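Long-range contacts in methionyl-tRNA formyltransferase (Clostridium thermocellum, PDB 1ZGH), which probably transfers a formyl group from 10-formyltetrahydrofolate to the methionine carried by initiator methionyl-tRNA: residues R194-I202 with L218-K229; L208-D219 with F237-I247. One frame throughout, in Å; residues are numbered along the deposited sequence.

Contact 1 (R194-I202 with L218-K229); sequences RRKPEQSEI and LDGEGYPRAFIK
Glu201 pairs with Phe227 in a single beta bridge in the C-terminal domain. The bridge sets a loop, just after its 3-10 turn 197-200, against the edge strand of a three-stranded antiparallel sheet. Two backbone bonds flank the pair. Phe227 N donates to Ser200 O at 3.0 Å, and Ile202 N donates to Phe227 O at 2.8 Å. Ser200 OG adds a third bond, 2.9 Å to Pro224 O, with Leu218 CD1 packed beside the hydroxyl. The Phe227 ring folds back to the loop, because CG sits between backbone N and carbonyl carbon (chi1 77°). Ser200 CB lies at the ring edge. Further in, Ile202 CD1 packs on Ala226 CB, and the same isoleucine touches helix 208-217.

Glu201 covers one ring face. Its CB is 4.0 Å from the Phe227 ring centroid, a CH-pi contact. CG touches CE1 of the ring and Phe227 O. The extended chain then carries the carboxylate across the Lys229 methylenes, with CD 4.1 Å from Lys229 CE. OE1 remains 4.2 Å from Lys229 NZ, beyond a salt bridge, though the opposite charges probably attract. At the tip of Glu201, OE2 accepts a bond from a water that in turn accepts from Lys229 N.

Contact 2 (L208-D219 with F237-I247); sequences LEKIYDYIRMLD and FSRASMKNGKI
Ile215 and Tyr212 pack on Ala240 at the apolar centre, where helix 208-217 lies against the sheet of the C-terminal domain. The helix runs nearly antiparallel to strand 240-243, at 158°, with the axes 8.7 Å apart. Ile215 divides its branches. CG2 rests on Ala240 CB at 3.7 Å and also meets Ser238 CA, while CD1 reaches Phe237 CB. CG2 lies anti to the backbone N and CG1 beside it (chi1 -59°), which spreads the two branches over different strand residues.

Tyr212 lies one turn earlier. Its CD1 touches Ala240 CB, and Ser241 CA comes to the ring edge. Tyr212 CB is shared by Met242 CE and Ile247 CD1. Met242, a selenomethionine, has a bent chain: CE meets Tyr212 CB and SE meets Leu208 CD2 at 3.5 Å. The other Leu208 methyl, CD1, slides past Ile247 CD1 at 3.7 Å. Ile247 CD1 thus sits among Leu208, Ile211 and Tyr212.

Polar contacts gather at the C-terminal end of the helix. One water donates to both Ile215 O and Phe237 O. The Arg239 side chain pairs with Asp250, but its backbone binds Asp219 where the strand turns a corner. Arg239 N donates to Asp219 OD2 at 2.8 Å and 163°, from above the carboxylate plane.

How the contacts relate
Contacts 1 and 2 lie in the same C-terminal domain, with centres about 13 Å apart. Their segments alternate along the chain. They share Leu218 and Asp219, just after the helix: Leu218 serves contact 1 and Asp219 contact 2. Strands 227-230 and 233-243 are neighbours in one sheet, and a probable hydrogen bond of 2.9 Å joins Ala226 O to Phe237 N. Helix 208-217 also touches the loop, with Arg195 NH2 3.4 Å from Met217 CE. Arg195 pairs with Glu122 of helix 116-122, tying contact 1 to the part of the chain matching the formyl transferase family. Both contacts are structural packing.

Contact 1 (R194-I202 with L218-K229)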
loop_
_atom_site.group_PDB
_atom_site.type_symbol
_atom_site.label_atom_id
_atom_site.label_comp_id
_atom_site.label_asym_id
_atom_site.label_seq_id
_atom_site.Cartn_x
_atom_site.Cartn_y
_atom_site.Cartn_z
ATOM N N ARG A 194 7.374 0.207 -10.728
ATOM C CA ARG A 194 5.944 0.107 -10.764
ATOM C C ARG A 194 5.577 -0.918 -11.822
ATOM O O ARG A 194 6.131 -0.928 -12.898
ATOM C CB ARG A 194 5.281 1.459 -11.044
ATOM C CG ARG A 194 3.772 1.402 -10.756
ATOM N N ARG A 195 4.684 -1.839 -11.488
ATOM C CA ARG A 195 4.338 -2.891 -12.436
ATOM C C ARG A 195 3.208 -2.376 -13.342
ATOM O O ARG A 195 2.366 -1.621 -12.891
ATOM C CB ARG A 195 3.994 -4.200 -11.681
ATOM C CG ARG A 195 5.307 -4.955 -11.265
ATOM C CD ARG A 195 5.140 -6.254 -10.436
ATOM N NE ARG A 195 4.606 -7.387 -11.241
ATOM C CZ ARG A 195 3.314 -7.551 -11.486
ATOM N NH1 ARG A 195 2.451 -6.723 -10.982
ATOM N NH2 ARG A 195 2.879 -8.535 -12.245
ATOM N N LYS A 196 3.233 -2.741 -14.621
ATOM C CA LYS A 196 2.161 -2.401 -15.571
ATOM C C LYS A 196 1.086 -3.530 -15.632
ATOM O O LYS A 196 1.347 -4.644 -15.223
ATOM C CB LYS A 196 2.763 -2.160 -16.958
ATOM C CG LYS A 196 3.775 -1.009 -17.007
ATOM N N PRO A 197 -0.147 -3.214 -16.082
ATOM C CA PRO A 197 -1.194 -4.245 -16.269
ATOM C C PRO A 197 -0.785 -5.442 -17.131
ATOM O O PRO A 197 -1.177 -6.565 -16.853
ATOM C CB PRO A 197 -2.327 -3.484 -16.960
ATOM C CG PRO A 197 -2.151 -2.042 -16.523
ATOM C CD PRO A 197 -0.651 -1.845 -16.344
ATOM N N GLU A 198 0.024 -5.205 -18.164
ATOM C CA GLU A 198 0.519 -6.296 -19.005
ATOM C C GLU A 198 1.366 -7.323 -18.232
ATOM O O GLU A 198 1.458 -8.482 -18.637
ATOM C CB GLU A 198 1.340 -5.736 -20.162
ATOM C CG GLU A 198 0.569 -4.809 -21.112
ATOM C CD GLU A 198 0.170 -3.413 -20.529
ATOM O OE1 GLU A 198 0.728 -2.925 -19.515
ATOM O OE2 GLU A 198 -0.731 -2.790 -21.132
ATOM N N GLN A 199 1.975 -6.912 -17.125
ATOM C CA GLN A 199 2.840 -7.816 -16.334
ATOM C C GLN A 199 2.016 -8.762 -15.419
ATOM O O GLN A 199 2.592 -9.599 -14.682
ATOM C CB GLN A 199 3.824 -7.011 -15.480
ATOM C CG GLN A 199 4.879 -6.282 -16.307
ATOM C CD GLN A 199 5.720 -5.364 -15.429
ATOM O OE1 GLN A 199 5.347 -4.222 -15.160
ATOM N NE2 GLN A 199 6.855 -5.870 -14.973
ATOM N N SER A 200 0.696 -8.642 -15.504
ATOM C CA SER A 200 -0.218 -9.643 -14.927
ATOM C C SER A 200 -0.304 -10.993 -15.661
ATOM O O SER A 200 -0.887 -11.956 -15.148
ATOM C CB SER A 200 -1.611 -9.034 -14.851
ATOM O OG SER A 200 -1.615 -7.989 -13.914
ATOM N N GLU A 201 0.289 -11.075 -16.851
ATOM C CA GLU A 201 0.242 -12.264 -17.671
ATOM C C GLU A 201 1.111 -13.371 -17.063
ATOM O O GLU A 201 2.270 -13.140 -16.756
ATOM C CB GLU A 201 0.699 -11.964 -19.120
ATOM C CG GLU A 201 0.354 -13.107 -20.075
ATOM C CD GLU A 201 0.763 -12.867 -21.523
ATOM O OE1 GLU A 201 1.285 -11.786 -21.838
ATOM O OE2 GLU A 201 0.548 -13.773 -22.349
ATOM N N ILE A 202 0.524 -14.545 -16.864
ATOM C CA ILE A 202 1.209 -15.710 -16.319
ATOM C C ILE A 202 1.889 -16.436 -17.503
ATOM O O ILE A 202 1.231 -16.698 -18.526
ATOM C CB ILE A 202 0.216 -16.675 -15.692
ATOM C CG1 ILE A 202 -0.468 -16.062 -14.455
ATOM C CG2 ILE A 202 0.849 -18.030 -15.366
ATOM C CD1 ILE A 202 -1.792 -16.764 -14.109
ATOM N N LEU A 218 -2.286 -10.469 -7.223
ATOM C CA LEU A 218 -3.137 -9.585 -8.020
ATOM C C LEU A 218 -4.648 -9.613 -7.723
ATOM O O LEU A 218 -5.433 -8.942 -8.423
ATOM C CB LEU A 218 -2.864 -9.858 -9.503
ATOM C CG LEU A 218 -1.412 -9.590 -9.899
ATOM C CD1 LEU A 218 -1.030 -10.307 -11.191
ATOM C CD2 LEU A 218 -1.117 -8.129 -9.983
ATOM N N ASP A 219 -5.038 -10.366 -6.683
ATOM C CA ASP A 219 -6.401 -10.576 -6.261
ATOM C C ASP A 219 -6.754 -9.572 -5.165
ATOM O O ASP A 219 -6.669 -9.848 -3.965
ATOM C CB ASP A 219 -6.563 -12.031 -5.847
ATOM C CG ASP A 219 -7.996 -12.446 -5.590
ATOM O OD1 ASP A 219 -8.956 -11.616 -5.690
ATOM O OD2 ASP A 219 -8.178 -13.634 -5.227
ATOM N N GLY A 220 -7.171 -8.385 -5.602
ATOM C CA GLY A 220 -7.584 -7.338 -4.669
ATOM C C GLY A 220 -8.213 -6.153 -5.371
ATOM O O GLY A 220 -8.003 -5.955 -6.565
ATOM N N GLU A 221 -8.935 -5.351 -4.591
ATOM C CA GLU A 221 -9.746 -4.264 -5.098
ATOM C C GLU A 221 -8.900 -3.362 -5.957
ATOM O O GLU A 221 -7.877 -2.809 -5.492
ATOM C CB GLU A 221 -10.360 -3.509 -3.906
ATOM C CG GLU A 221 -11.317 -2.406 -4.217
ATOM C CD GLU A 221 -11.802 -1.799 -2.931
ATOM O OE1 GLU A 221 -12.557 -2.514 -2.177
ATOM O OE2 GLU A 221 -11.357 -0.661 -2.657
ATOM N N GLY A 222 -9.312 -3.241 -7.219
ATOM C CA GLY A 222 -8.713 -2.276 -8.148
ATOM C C GLY A 222 -7.486 -2.800 -8.887
ATOM O O GLY A 222 -6.910 -2.057 -9.657
ATOM N N TYR A 223 -7.074 -4.054 -8.648
ATOM C CA TYR A 223 -5.851 -4.591 -9.248
ATOM C C TYR A 223 -6.167 -5.416 -10.482
ATOM O O TYR A 223 -7.223 -6.042 -10.522
ATOM C CB TYR A 223 -5.032 -5.393 -8.207
ATOM C CG TYR A 223 -4.462 -4.474 -7.169
ATOM C CD1 TYR A 223 -3.249 -3.809 -7.387
ATOM C CD2 TYR A 223 -5.165 -4.192 -5.980
ATOM C CE1 TYR A 223 -2.726 -2.929 -6.428
ATOM C CE2 TYR A 223 -4.665 -3.301 -5.035
ATOM C CZ TYR A 223 -3.437 -2.671 -5.261
ATOM O OH TYR A 223 -2.921 -1.763 -4.325
ATOM N N PRO A 224 -5.267 -5.407 -11.506
ATOM C CA PRO A 224 -5.466 -6.189 -12.745
ATOM C C PRO A 224 -5.141 -7.647 -12.496
ATOM O O PRO A 224 -3.966 -8.002 -12.294
ATOM C CB PRO A 224 -4.441 -5.599 -13.731
ATOM C CG PRO A 224 -3.340 -5.050 -12.864
ATOM C CD PRO A 224 -3.998 -4.642 -11.541
ATOM N N ARG A 225 -6.164 -8.493 -12.517
ATOM C CA ARG A 225 -5.976 -9.907 -12.186
ATOM C C ARG A 225 -4.940 -10.617 -13.050
ATOM O O ARG A 225 -4.785 -10.321 -14.228
ATOM C CB ARG A 225 -7.299 -10.667 -12.314
ATOM C CG ARG A 225 -8.373 -10.256 -11.314
ATOM C CD ARG A 225 -8.132 -10.707 -9.923
ATOM N NE ARG A 225 -9.239 -10.263 -9.052
ATOM C CZ ARG A 225 -9.331 -9.031 -8.550
ATOM N NH1 ARG A 225 -8.386 -8.130 -8.835
ATOM N NH2 ARG A 225 -10.362 -8.705 -7.774
ATOM N N ALA A 226 -4.345 -11.654 -12.478
ATOM C CA ALA A 226 -3.448 -12.525 -13.191
ATOM C C ALA A 226 -4.219 -13.162 -14.357
ATOM O O ALA A 226 -5.360 -13.572 -14.206
ATOM C CB ALA A 226 -2.880 -13.609 -12.282
ATOM N N PHE A 227 -3.574 -13.260 -15.490
ATOM C CA PHE A 227 -4.250 -13.762 -16.687
ATOM C C PHE A 227 -3.363 -14.565 -17.639
ATOM O O PHE A 227 -2.127 -14.467 -17.598
ATOM C CB PHE A 227 -4.940 -12.597 -17.415
ATOM C CG PHE A 227 -4.036 -11.729 -18.194
ATOM C CD1 PHE A 227 -3.810 -11.999 -19.540
ATOM C CD2 PHE A 227 -3.409 -10.634 -17.607
ATOM C CE1 PHE A 227 -2.976 -11.217 -20.303
ATOM C CE2 PHE A 227 -2.564 -9.810 -18.376
ATOM C CZ PHE A 227 -2.357 -10.103 -19.737
ATOM N N ILE A 228 -4.016 -15.380 -18.467
ATOM C CA ILE A 228 -3.436 -15.883 -19.698
ATOM C C ILE A 228 -4.290 -15.480 -20.924
ATOM O O ILE A 228 -5.477 -15.102 -20.788
ATOM C CB ILE A 228 -3.239 -17.391 -19.620
ATOM C CG1 ILE A 228 -4.545 -18.143 -19.715
ATOM C CG2 ILE A 228 -2.515 -17.794 -18.308
ATOM C CD1 ILE A 228 -4.334 -19.613 -19.915
ATOM N N LYS A 229 -3.664 -15.473 -22.104
ATOM C CA LYS A 229 -4.368 -15.284 -23.389
ATOM C C LYS A 229 -4.669 -16.677 -24.012
ATOM O O LYS A 229 -3.881 -17.599 -23.850
ATOM C CB LYS A 229 -3.536 -14.416 -24.346
ATOM C CG LYS A 229 -3.055 -13.094 -23.751
ATOM C CD LYS A 229 -2.253 -12.269 -24.750
ATOM C CE LYS A 229 -1.757 -10.935 -24.181
ATOM N NZ LYS A 229 -0.800 -10.312 -25.174
HETATM O O HOH W 1 -0.719 -16.037 -22.036
#

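Contact 2 (L208-D219 with F237-I247)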
loop_
_atom_site.group_PDB
_atom_site.type_symbol
_atom_site.label_atom_id
_atom_site.label_comp_id
_atom_site.label_asym_id
_atom_site.label_seq_id
_atom_site.Cartn_x
_atom_site.Cartn_y
_atom_site.Cartn_z
ATOM N N LEU A 208 4.069 -24.271 -10.375
ATOM C CA LEU A 208 2.732 -24.140 -9.821
ATOM C C LEU A 208 2.635 -23.104 -8.672
ATOM O O LEU A 208 1.670 -22.346 -8.631
ATOM C CB LEU A 208 2.209 -25.499 -9.342
ATOM C CG LEU A 208 0.704 -25.553 -9.074
ATOM C CD1 LEU A 208 -0.111 -25.461 -10.360
ATOM C CD2 LEU A 208 0.382 -26.851 -8.328
ATOM N N GLU A 209 3.635 -23.058 -7.786
ATOM C CA GLU A 209 3.643 -22.103 -6.663
ATOM C C GLU A 209 3.768 -20.684 -7.192
ATOM O O GLU A 209 3.144 -19.784 -6.644
ATOM C CB GLU A 209 4.773 -22.329 -5.638
ATOM C CG GLU A 209 4.578 -21.346 -4.390
ATOM C CD GLU A 209 5.321 -21.803 -3.137
ATOM O OE1 GLU A 209 6.028 -22.837 -3.205
ATOM O OE2 GLU A 209 5.188 -21.134 -2.076
ATOM N N LYS A 210 4.553 -20.480 -8.259
ATOM C CA LYS A 210 4.666 -19.139 -8.850
ATOM C C LYS A 210 3.349 -18.690 -9.476
ATOM O O LYS A 210 2.972 -17.530 -9.354
ATOM C CB LYS A 210 5.795 -19.069 -9.879
ATOM C CG LYS A 210 6.100 -17.650 -10.353
ATOM N N ILE A 211 2.639 -19.608 -10.138
ATOM C CA ILE A 211 1.278 -19.334 -10.632
ATOM C C ILE A 211 0.346 -18.915 -9.502
ATOM O O ILE A 211 -0.350 -17.881 -9.601
ATOM C CB ILE A 211 0.683 -20.478 -11.469
ATOM C CG1 ILE A 211 1.501 -20.702 -12.733
ATOM C CG2 ILE A 211 -0.764 -20.166 -11.868
ATOM C CD1 ILE A 211 1.120 -21.970 -13.488
ATOM N N TYR A 212 0.362 -19.688 -8.416
ATOM C CA TYR A 212 -0.404 -19.377 -7.219
ATOM C C TYR A 212 -0.080 -17.954 -6.685
ATOM O O TYR A 212 -1.005 -17.180 -6.405
ATOM C CB TYR A 212 -0.125 -20.430 -6.154
ATOM C CG TYR A 212 -0.828 -20.226 -4.827
ATOM C CD1 TYR A 212 -2.161 -20.585 -4.673
ATOM C CD2 TYR A 212 -0.152 -19.683 -3.725
ATOM C CE1 TYR A 212 -2.776 -20.416 -3.495
ATOM C CE2 TYR A 212 -0.762 -19.490 -2.538
ATOM C CZ TYR A 212 -2.093 -19.861 -2.413
ATOM O OH TYR A 212 -2.740 -19.750 -1.212
ATOM N N ASP A 213 1.216 -17.639 -6.591
ATOM C CA ASP A 213 1.692 -16.312 -6.135
ATOM C C ASP A 213 1.154 -15.237 -7.024
ATOM O O ASP A 213 0.656 -14.249 -6.519
ATOM C CB ASP A 213 3.216 -16.252 -6.035
ATOM C CG ASP A 213 3.748 -17.026 -4.852
ATOM O OD1 ASP A 213 2.961 -17.282 -3.927
ATOM O OD2 ASP A 213 4.936 -17.399 -4.849
ATOM N N TYR A 214 1.260 -15.422 -8.349
ATOM C CA TYR A 214 0.712 -14.428 -9.323
ATOM C C TYR A 214 -0.793 -14.161 -9.150
ATOM O O TYR A 214 -1.232 -13.027 -9.093
ATOM C CB TYR A 214 1.024 -14.819 -10.781
ATOM C CG TYR A 214 2.236 -14.102 -11.322
ATOM C CD1 TYR A 214 3.496 -14.308 -10.759
ATOM C CD2 TYR A 214 2.124 -13.221 -12.406
ATOM C CE1 TYR A 214 4.616 -13.623 -11.243
ATOM C CE2 TYR A 214 3.243 -12.534 -12.908
ATOM C CZ TYR A 214 4.473 -12.741 -12.315
ATOM O OH TYR A 214 5.583 -12.123 -12.813
ATOM N N ILE A 215 -1.590 -15.227 -9.060
ATOM C CA ILE A 215 -3.013 -15.075 -8.862
ATOM C C ILE A 215 -3.339 -14.350 -7.544
ATOM O O ILE A 215 -4.081 -13.345 -7.552
ATOM C CB ILE A 215 -3.772 -16.417 -8.912
ATOM C CG1 ILE A 215 -3.559 -17.098 -10.276
ATOM C CG2 ILE A 215 -5.280 -16.158 -8.612
ATOM C CD1 ILE A 215 -4.097 -18.511 -10.309
ATOM N N ARG A 216 -2.772 -14.814 -6.431
ATOM C CA ARG A 216 -3.086 -14.195 -5.142
ATOM C C ARG A 216 -2.596 -12.731 -5.013
ATOM O O ARG A 216 -3.292 -11.926 -4.416
ATOM C CB ARG A 216 -2.558 -15.001 -3.971
ATOM C CG ARG A 216 -1.059 -14.851 -3.672
ATOM C CD ARG A 216 -0.659 -15.948 -2.724
ATOM N NE ARG A 216 0.781 -16.026 -2.494
ATOM C CZ ARG A 216 1.451 -15.321 -1.591
ATOM N NH1 ARG A 216 0.847 -14.459 -0.768
ATOM N NH2 ARG A 216 2.735 -15.523 -1.471
HETATM N N MSE A 217 -1.427 -12.430 -5.579
HETATM C CA MSE A 217 -0.779 -11.122 -5.410
HETATM C C MSE A 217 -1.502 -10.047 -6.223
HETATM O O MSE A 217 -1.351 -8.875 -5.928
HETATM C CB MSE A 217 0.703 -11.141 -5.762
HETATM C CG MSE A 217 1.030 -10.995 -7.259
HETATM SE SE MSE A 217 2.918 -11.285 -7.633
HETATM C CE MSE A 217 2.941 -10.562 -9.550
ATOM N N LEU A 218 -2.286 -10.469 -7.223
ATOM C CA LEU A 218 -3.137 -9.585 -8.020
ATOM C C LEU A 218 -4.648 -9.613 -7.723
ATOM O O LEU A 218 -5.433 -8.942 -8.423
ATOM C CB LEU A 218 -2.864 -9.858 -9.503
ATOM C CG LEU A 218 -1.412 -9.590 -9.899
ATOM C CD1 LEU A 218 -1.030 -10.307 -11.191
ATOM C CD2 LEU A 218 -1.117 -8.129 -9.983
ATOM N N ASP A 219 -5.038 -10.366 -6.683
ATOM C CA ASP A 219 -6.401 -10.576 -6.261
ATOM C C ASP A 219 -6.754 -9.572 -5.165
ATOM O O ASP A 219 -6.669 -9.848 -3.965
ATOM C CB ASP A 219 -6.563 -12.031 -5.847
ATOM C CG ASP A 219 -7.996 -12.446 -5.590
ATOM O OD1 ASP A 219 -8.956 -11.616 -5.690
ATOM O OD2 ASP A 219 -8.178 -13.634 -5.227
ATOM N N PHE A 237 -7.875 -14.839 -13.445
ATOM C CA PHE A 237 -8.001 -15.752 -12.322
ATOM C C PHE A 237 -8.088 -15.013 -10.998
ATOM O O PHE A 237 -7.473 -13.944 -10.821
ATOM C CB PHE A 237 -6.780 -16.722 -12.264
ATOM C CG PHE A 237 -6.569 -17.497 -13.522
ATOM C CD1 PHE A 237 -7.220 -18.700 -13.724
ATOM C CD2 PHE A 237 -5.709 -17.023 -14.530
ATOM C CE1 PHE A 237 -7.060 -19.395 -14.886
ATOM C CE2 PHE A 237 -5.541 -17.738 -15.682
ATOM C CZ PHE A 237 -6.226 -18.927 -15.854
ATOM N N SER A 238 -8.819 -15.604 -10.065
ATOM C CA SER A 238 -8.874 -15.118 -8.681
ATOM C C SER A 238 -9.254 -16.258 -7.727
ATOM O O SER A 238 -9.585 -17.389 -8.180
ATOM C CB SER A 238 -9.857 -13.947 -8.588
ATOM O OG SER A 238 -11.131 -14.396 -9.006
ATOM N N ARG A 239 -9.145 -15.974 -6.424
ATOM C CA ARG A 239 -9.524 -16.867 -5.358
ATOM C C ARG A 239 -8.867 -18.255 -5.503
ATOM O O ARG A 239 -9.519 -19.319 -5.472
ATOM C CB ARG A 239 -11.031 -17.015 -5.286
ATOM C CG ARG A 239 -11.487 -17.607 -3.936
ATOM C CD ARG A 239 -12.882 -17.141 -3.565
ATOM N NE ARG A 239 -13.904 -17.570 -4.509
ATOM C CZ ARG A 239 -14.710 -18.610 -4.348
ATOM N NH1 ARG A 239 -14.604 -19.420 -3.290
ATOM N NH2 ARG A 239 -15.634 -18.852 -5.271
ATOM N N ALA A 240 -7.558 -18.220 -5.625
ATOM C CA ALA A 240 -6.771 -19.413 -5.777
ATOM C C ALA A 240 -6.624 -20.168 -4.461
ATOM O O ALA A 240 -6.510 -19.551 -3.412
ATOM C CB ALA A 240 -5.422 -19.029 -6.269
ATOM N N SER A 241 -6.606 -21.491 -4.530
ATOM C CA SER A 241 -6.404 -22.318 -3.350
ATOM C C SER A 241 -5.593 -23.522 -3.802
ATOM O O SER A 241 -5.920 -24.162 -4.795
ATOM C CB SER A 241 -7.765 -22.709 -2.759
ATOM O OG SER A 241 -7.697 -23.376 -1.532
HETATM N N MSE A 242 -4.520 -23.805 -3.082
HETATM C CA MSE A 242 -3.599 -24.828 -3.462
HETATM C C MSE A 242 -4.043 -26.180 -2.899
HETATM O O MSE A 242 -4.380 -26.320 -1.742
HETATM C CB MSE A 242 -2.174 -24.437 -3.038
HETATM C CG MSE A 242 -1.145 -25.492 -3.355
HETATM SE SE MSE A 242 -0.783 -25.503 -5.321
HETATM C CE MSE A 242 0.486 -23.940 -5.287
ATOM N N LYS A 243 -4.059 -27.182 -3.770
ATOM C CA LYS A 243 -4.344 -28.548 -3.397
ATOM C C LYS A 243 -3.148 -29.437 -3.870
ATOM O O LYS A 243 -2.217 -28.953 -4.473
ATOM C CB LYS A 243 -5.651 -29.003 -4.047
ATOM C CG LYS A 243 -6.927 -28.213 -3.633
ATOM C CD LYS A 243 -7.195 -28.312 -2.156
ATOM C CE LYS A 243 -8.510 -27.554 -1.658
ATOM N NZ LYS A 243 -8.519 -27.431 -0.131
ATOM N N ASN A 244 -3.210 -30.731 -3.615
ATOM C CA ASN A 244 -2.152 -31.604 -4.057
ATOM C C ASN A 244 -2.132 -31.640 -5.568
ATOM O O ASN A 244 -3.091 -32.062 -6.170
ATOM C CB ASN A 244 -2.320 -32.998 -3.508
ATOM C CG ASN A 244 -1.141 -33.884 -3.862
ATOM O OD1 ASN A 244 0.013 -33.540 -3.592
ATOM N ND2 ASN A 244 -1.413 -34.956 -4.523
ATOM N N GLY A 245 -1.042 -31.154 -6.158
ATOM C CA GLY A 245 -0.855 -31.222 -7.607
ATOM C C GLY A 245 -1.670 -30.263 -8.454
ATOM O O GLY A 245 -1.610 -30.316 -9.687
ATOM N N LYS A 246 -2.442 -29.367 -7.825
ATOM C CA LYS A 246 -3.282 -28.452 -8.580
ATOM C C LYS A 246 -3.659 -27.191 -7.800
ATOM O O LYS A 246 -3.610 -27.176 -6.562
ATOM C CB LYS A 246 -4.582 -29.157 -9.005
ATOM C CG LYS A 246 -5.519 -29.509 -7.897
ATOM C CD LYS A 246 -6.580 -30.479 -8.387
ATOM C CE LYS A 246 -7.613 -30.789 -7.348
ATOM N NZ LYS A 246 -8.503 -31.867 -7.879
ATOM N N ILE A 247 -4.070 -26.174 -8.533
ATOM C CA ILE A 247 -4.679 -24.952 -7.943
ATOM C C ILE A 247 -6.133 -24.957 -8.395
ATOM O O ILE A 247 -6.401 -25.191 -9.572
ATOM C CB ILE A 247 -4.017 -23.683 -8.504
ATOM C CG1 ILE A 247 -2.548 -23.605 -8.092
ATOM C CG2 ILE A 247 -4.824 -22.394 -8.134
ATOM C CD1 ILE A 247 -1.794 -22.535 -8.864
HETATM O O HOH W 2 -5.308 -12.415 -9.822
#